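Local coordinates for foldase protein PrsA (Streptococcus pneumoniae, PDB 5TVL) that probably helps secreted proteins fold outside the membrane after translocation, acting as a peptidyl-prolyl cis-trans isomerase of the PrsA family, at residues D114-D119 with T168-S173; T121-R126 with K212-T217. All coordinates share one frame; numbering follows the deposited sequence.

Interaction 1 (D114-D119 with T168-S173)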
loop_
_atom_site.group_PDB
_atom_site.type_symbol
_atom_site.label_atom_id
_atom_site.label_comp_id
_atom_site.label_asym_id
_atom_site.label_seq_id
_atom_site.Cartn_x
_atom_site.Cartn_y
_atom_site.Cartn_z
ATOM N N ASP A 114 -9.587 -19.106 2.245
ATOM C CA ASP A 114 -10.188 -19.274 0.915
ATOM C C ASP A 114 -9.314 -18.666 -0.190
ATOM O O ASP A 114 -9.033 -19.321 -1.196
ATOM C CB ASP A 114 -11.590 -18.643 0.885
ATOM C CG ASP A 114 -12.351 -18.945 -0.399
ATOM O OD1 ASP A 114 -12.558 -20.139 -0.703
ATOM O OD2 ASP A 114 -12.754 -17.988 -1.095
ATOM N N GLU A 115 -8.884 -17.422 0.017
ATOM C CA GLU A 115 -8.117 -16.665 -0.983
ATOM C C GLU A 115 -6.639 -17.075 -1.083
ATOM O O GLU A 115 -5.998 -16.830 -2.110
ATOM C CB GLU A 115 -8.221 -15.158 -0.697
ATOM C CG GLU A 115 -9.635 -14.601 -0.830
ATOM C CD GLU A 115 -9.762 -13.157 -0.371
ATOM O OE1 GLU A 115 -8.804 -12.373 -0.557
ATOM O OE2 GLU A 115 -10.834 -12.803 0.166
ATOM N N TYR A 116 -6.110 -17.687 -0.022
ATOM C CA TYR A 116 -4.702 -18.100 0.028
ATOM C C TYR A 116 -4.423 -19.307 -0.868
ATOM O O TYR A 116 -5.213 -20.246 -0.914
ATOM C CB TYR A 116 -4.301 -18.419 1.471
ATOM C CG TYR A 116 -2.891 -18.948 1.654
ATOM C CD1 TYR A 116 -1.801 -18.083 1.742
ATOM C CD2 TYR A 116 -2.652 -20.320 1.759
ATOM C CE1 TYR A 116 -0.511 -18.570 1.920
ATOM C CE2 TYR A 116 -1.370 -20.813 1.935
ATOM C CZ TYR A 116 -0.304 -19.939 2.015
ATOM O OH TYR A 116 0.963 -20.438 2.191
ATOM N N THR A 117 -3.280 -19.262 -1.554
ATOM C CA THR A 117 -2.781 -20.353 -2.392
ATOM C C THR A 117 -1.419 -20.767 -1.820
ATOM O O THR A 117 -0.566 -19.905 -1.596
ATOM C CB THR A 117 -2.610 -19.901 -3.857
ATOM O OG1 THR A 117 -3.776 -19.183 -4.278
ATOM C CG2 THR A 117 -2.395 -21.086 -4.785
ATOM N N PRO A 118 -1.204 -22.080 -1.583
ATOM C CA PRO A 118 0.005 -22.524 -0.880
ATOM C C PRO A 118 1.286 -22.424 -1.711
ATOM O O PRO A 118 1.237 -22.051 -2.887
ATOM C CB PRO A 118 -0.313 -23.983 -0.547
ATOM C CG PRO A 118 -1.174 -24.422 -1.677
ATOM C CD PRO A 118 -2.026 -23.229 -2.015
ATOM N N ASP A 119 2.417 -22.755 -1.086
ATOM C CA ASP A 119 3.732 -22.643 -1.728
ATOM C C ASP A 119 3.792 -23.403 -3.051
ATOM O O ASP A 119 3.405 -24.567 -3.122
ATOM C CB ASP A 119 4.864 -23.130 -0.798
ATOM C CG ASP A 119 5.384 -22.036 0.134
ATOM O OD1 ASP A 119 5.663 -20.914 -0.342
ATOM O OD2 ASP A 119 5.536 -22.302 1.344
ATOM N N THR A 168 10.486 -20.176 -4.740
ATOM C CA THR A 168 9.279 -20.663 -4.065
ATOM C C THR A 168 8.499 -19.458 -3.524
ATOM O O THR A 168 9.108 -18.503 -3.036
ATOM C CB THR A 168 9.644 -21.612 -2.904
ATOM O OG1 THR A 168 10.448 -22.688 -3.402
ATOM C CG2 THR A 168 8.400 -22.193 -2.239
ATOM N N PHE A 169 7.166 -19.499 -3.617
ATOM C CA PHE A 169 6.316 -18.407 -3.105
ATOM C C PHE A 169 4.852 -18.789 -2.845
ATOM O O PHE A 169 4.308 -19.689 -3.483
ATOM C CB PHE A 169 6.372 -17.183 -4.038
ATOM C CG PHE A 169 6.038 -17.477 -5.479
ATOM C CD1 PHE A 169 7.037 -17.834 -6.382
ATOM C CD2 PHE A 169 4.731 -17.359 -5.950
ATOM C CE1 PHE A 169 6.735 -18.090 -7.715
ATOM C CE2 PHE A 169 4.424 -17.616 -7.280
ATOM C CZ PHE A 169 5.428 -17.980 -8.165
ATOM N N ASP A 170 4.239 -18.086 -1.891
ATOM C CA ASP A 170 2.801 -18.157 -1.630
ATOM C C ASP A 170 2.084 -17.184 -2.556
ATOM O O ASP A 170 2.711 -16.484 -3.347
ATOM C CB ASP A 170 2.482 -17.735 -0.187
ATOM C CG ASP A 170 3.107 -18.630 0.849
ATOM O OD1 ASP A 170 3.094 -19.862 0.667
ATOM O OD2 ASP A 170 3.581 -18.097 1.875
ATOM N N SER A 171 0.760 -17.142 -2.438
ATOM C CA SER A 171 -0.043 -16.035 -2.957
ATOM C C SER A 171 0.286 -14.720 -2.251
ATOM O O SER A 171 0.218 -13.659 -2.865
ATOM C CB SER A 171 -1.528 -16.327 -2.764
ATOM O OG SER A 171 -1.816 -16.576 -1.396
ATOM N N ALA A 172 0.626 -14.803 -0.964
ATOM C CA ALA A 172 0.948 -13.634 -0.134
ATOM C C ALA A 172 2.376 -13.080 -0.271
ATOM O O ALA A 172 2.714 -12.106 0.406
ATOM C CB ALA A 172 0.670 -13.959 1.327
ATOM N N SER A 173 3.209 -13.682 -1.123
ATOM C CA SER A 173 4.573 -13.185 -1.349
ATOM C C SER A 173 4.588 -11.822 -2.054
ATOM O O SER A 173 4.040 -11.670 -3.148
ATOM C CB SER A 173 5.386 -14.194 -2.167
ATOM O OG SER A 173 6.703 -13.723 -2.408
#

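Interaction 2 (T121-R126 with K212-T217)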
loop_
_atom_site.group_PDB
_atom_site.type_symbol
_atom_site.label_atom_id
_atom_site.label_comp_id
_atom_site.label_asym_id
_atom_site.label_seq_id
_atom_site.Cartn_x
_atom_site.Cartn_y
_atom_site.Cartn_z
ATOM N N THR A 121 6.755 -23.941 -6.228
ATOM C CA THR A 121 8.085 -23.689 -6.765
ATOM C C THR A 121 7.942 -23.399 -8.256
ATOM O O THR A 121 7.043 -23.924 -8.922
ATOM C CB THR A 121 9.025 -24.887 -6.540
ATOM O OG1 THR A 121 8.953 -25.299 -5.169
ATOM C CG2 THR A 121 10.470 -24.520 -6.878
ATOM N N ALA A 122 8.821 -22.546 -8.768
ATOM C CA ALA A 122 8.814 -22.179 -10.180
ATOM C C ALA A 122 10.133 -21.542 -10.561
ATOM O O ALA A 122 10.914 -21.153 -9.690
ATOM C CB ALA A 122 7.668 -21.219 -10.475
ATOM N N GLN A 123 10.368 -21.443 -11.866
ATOM C CA GLN A 123 11.548 -20.781 -12.409
ATOM C C GLN A 123 11.098 -19.579 -13.228
ATOM O O GLN A 123 10.226 -19.712 -14.087
ATOM C CB GLN A 123 12.350 -21.752 -13.275
ATOM C CG GLN A 123 12.900 -22.945 -12.506
ATOM C CD GLN A 123 13.438 -24.033 -13.414
ATOM O OE1 GLN A 123 14.058 -23.751 -14.440
ATOM N NE2 GLN A 123 13.209 -25.285 -13.038
ATOM N N ILE A 124 11.686 -18.413 -12.952
ATOM C CA ILE A 124 11.326 -17.165 -13.636
ATOM C C ILE A 124 12.502 -16.627 -14.446
ATOM O O ILE A 124 13.658 -16.909 -14.133
ATOM C CB ILE A 124 10.797 -16.077 -12.662
ATOM C CG1 ILE A 124 11.828 -15.710 -11.582
ATOM C CG2 ILE A 124 9.503 -16.539 -12.002
ATOM C CD1 ILE A 124 11.438 -14.496 -10.763
ATOM N N ILE A 125 12.186 -15.867 -15.495
ATOM C CA ILE A 125 13.186 -15.183 -16.328
ATOM C C ILE A 125 12.723 -13.737 -16.563
ATOM O O ILE A 125 11.849 -13.493 -17.399
ATOM C CB ILE A 125 13.403 -15.901 -17.690
ATOM C CG1 ILE A 125 13.707 -17.389 -17.478
ATOM C CG2 ILE A 125 14.536 -15.241 -18.478
ATOM C CD1 ILE A 125 13.874 -18.186 -18.754
ATOM N N ARG A 126 13.303 -12.792 -15.822
ATOM C CA ARG A 126 13.014 -11.362 -16.006
ATOM C C ARG A 126 13.850 -10.790 -17.160
ATOM O O ARG A 126 15.023 -11.136 -17.312
ATOM C CB ARG A 126 13.284 -10.583 -14.718
ATOM C CG ARG A 126 12.687 -9.183 -14.706
ATOM C CD ARG A 126 12.873 -8.507 -13.356
ATOM N NE ARG A 126 14.273 -8.176 -13.087
ATOM C CZ ARG A 126 14.722 -7.594 -11.975
ATOM N NH1 ARG A 126 13.889 -7.258 -10.989
ATOM N NH2 ARG A 126 16.023 -7.344 -11.843
ATOM N N LYS A 212 8.007 -20.720 -15.451
ATOM C CA LYS A 212 7.966 -22.171 -15.639
ATOM C C LYS A 212 7.611 -22.790 -14.285
ATOM O O LYS A 212 8.419 -22.737 -13.357
ATOM C CB LYS A 212 9.337 -22.668 -16.122
ATOM C CG LYS A 212 9.529 -24.182 -16.190
ATOM C CD LYS A 212 8.886 -24.797 -17.423
ATOM C CE LYS A 212 9.051 -26.312 -17.441
ATOM N NZ LYS A 212 10.451 -26.750 -17.704
ATOM N N LEU A 213 6.415 -23.370 -14.174
ATOM C CA LEU A 213 5.990 -24.025 -12.932
ATOM C C LEU A 213 6.706 -25.371 -12.773
ATOM O O LEU A 213 6.672 -26.203 -13.680
ATOM C CB LEU A 213 4.472 -24.231 -12.906
ATOM C CG LEU A 213 3.862 -24.592 -11.545
ATOM C CD1 LEU A 213 3.881 -23.402 -10.594
ATOM C CD2 LEU A 213 2.442 -25.108 -11.712
ATOM N N THR A 214 7.348 -25.559 -11.619
ATOM C CA THR A 214 8.111 -26.771 -11.300
ATOM C C THR A 214 7.344 -27.658 -10.311
ATOM O O THR A 214 7.195 -28.861 -10.548
ATOM C CB THR A 214 9.502 -26.416 -10.716
ATOM O OG1 THR A 214 10.220 -25.599 -11.650
ATOM C CG2 THR A 214 10.327 -27.672 -10.420
ATOM N N LYS A 215 6.877 -27.068 -9.208
ATOM C CA LYS A 215 6.156 -27.798 -8.157
ATOM C C LYS A 215 4.972 -26.977 -7.641
ATOM O O LYS A 215 5.012 -25.745 -7.656
ATOM C CB LYS A 215 7.113 -28.134 -7.005
ATOM C CG LYS A 215 6.667 -29.266 -6.087
ATOM C CD LYS A 215 6.716 -30.624 -6.778
ATOM C CE LYS A 215 6.604 -31.777 -5.790
ATOM N NZ LYS A 215 7.901 -32.104 -5.133
ATOM N N LYS A 216 3.927 -27.673 -7.193
ATOM C CA LYS A 216 2.716 -27.045 -6.662
ATOM C C LYS A 216 2.221 -27.842 -5.461
ATOM O O LYS A 216 1.973 -29.040 -5.578
ATOM C CB LYS A 216 1.624 -26.998 -7.738
ATOM C CG LYS A 216 0.380 -26.199 -7.352
ATOM C CD LYS A 216 -0.784 -26.446 -8.304
ATOM C CE LYS A 216 -0.516 -25.890 -9.695
ATOM N NZ LYS A 216 -1.739 -25.871 -10.547
ATOM N N THR A 217 2.084 -27.178 -4.314
ATOM C CA THR A 217 1.522 -27.806 -3.119
ATOM C C THR A 217 0.013 -27.969 -3.299
ATOM O O THR A 217 -0.657 -27.069 -3.816
ATOM C CB THR A 217 1.807 -26.968 -1.848
ATOM O OG1 THR A 217 3.221 -26.842 -1.659
ATOM C CG2 THR A 217 1.193 -27.613 -0.597
#

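Interaction 1 (D114-D119 with T168-S173)
Tyr116 crosses the side chain of Asp170 obliquely, with Tyr116 CE1 3.8 Å from Asp170 CB, and its hydroxyl continues to the carboxylate. Ring and carboxylate planes differ by 56°, and the bond from Tyr116 OH to Asp170 OD1 (2.7 Å) is weak. The ring reaches this place because CG stands anti to the backbone N (chi1 176°), beside the carbonyl carbon, just where the chain leaves helix 106-115. Next to CE1 in the ring, Tyr116 CD1 lies 3.5 Å from the OG of Ser171, the residue after Asp170.

That serine hydroxyl also accepts the backbone N-H of Thr117, with Thr117 N to Ser171 OG at 3.1 Å and an almost straight N-H...O angle of 173°. In return, Ser171 N donates to Thr117 O at 3.2 Å. Thr117 is thus held through both its N-H and its carbonyl by one residue, and the two segments, running in nearly opposite directions, meet through a serine hydroxyl in place of a second main-chain acceptor. Between this pair and the sheet, a CA-H...O contact joins Asp119 CA to Phe169 O at 3.5 Å; Phe169 then pairs by backbone hydrogen bond with Val120.

Phe169 turns toward helix 178-186, while helix 227-239 flanks Tyr116 and Asp170. The contact therefore joins the exit from helix 106-115 to the end of an outer strand of the parvulin-type domain. Asp119 OD1 and Asp170 OD1, 3.0 Å apart, are two acceptors without a hydrogen bond between them; such like charges may raise the pair's proton affinity, eased partly by the weak Tyr116 bond and perhaps by Lys229, which touches Asp170.

Interaction 2 (T121-R126 with K212-T217)
The peptide plane of Thr121 receives two N-H groups on one and the same face: Thr214 N and Lys215 N both sit above its carbonyl, 39° and 49° out of the plane, so neither follows a lone pair. Both lie 3.2 Å from Thr121 O, and the Lys215 bond is the straighter at hydrogen. A second flat group, the amide of Gln123, turns NE2 to Thr214 OG1 in a weak bond of 3.3 Å. Gln123 gets there because CG stands anti to the carbonyl carbon (chi1 -63°) and the chain runs extended beyond it; Thr214 holds OG1 in the same relation to its own carbonyl carbon.

Two consecutive donors on one carbonyl, together with a register shift of one between Thr121 and Ala122, define a classic beta bulge: Thr214 and Lys215 stand against the single residue Thr121. It interrupts the antiparallel pairing of strands 120-127 and 207-216, the central pair of the four-stranded 2-1-4-3 sheet expected of a parvulin domain. Beyond the bulge regular pairing resumes, and Gln123 N to Lys212 O and Lys212 N to Gln123 O, each 2.8 Å, close a hydrogen-bonded pair. At the other end the bond from Thr121 N to Lys215 O is weak and bent.

Thr121, Gln123, Lys212 and Lys215 share one face of the sheet, where Thr121 CB packs on Lys215 CB at 3.8 Å and Phe147 of helix 147-154 touches Gln123 and Lys212. The opposite face carries Ala122 and Leu213, a non-hydrogen-bonded pair in which Ala122 CB and Leu213 CD1 are 4.4 Å apart; Leu213 CD1 also reaches the carbonyl of Thr121, at 3.6 Å from its O.

How the interactions relate
From the N terminus, the chain leaves helix 106-115 through 114-119 and at once enters strand 120-127, so the first halves of both contacts are nearly continuous. Interaction 1 closes its loop when 168-173 returns 48 residues later; interaction 2 closes only at 212-217, after 85. Their segments alternate, so the loops cross. The centres of the two contacts lie about 13 Å apart, and the contacts touch: a probable hydrogen bond of 2.7 Å joins Asp119 O to Thr217 OG1, and Pro118 packs against Thr217. Together they tie the helix exit to strand 166-169 and then, through strand 120-127, to strand 207-216 of the same sheet.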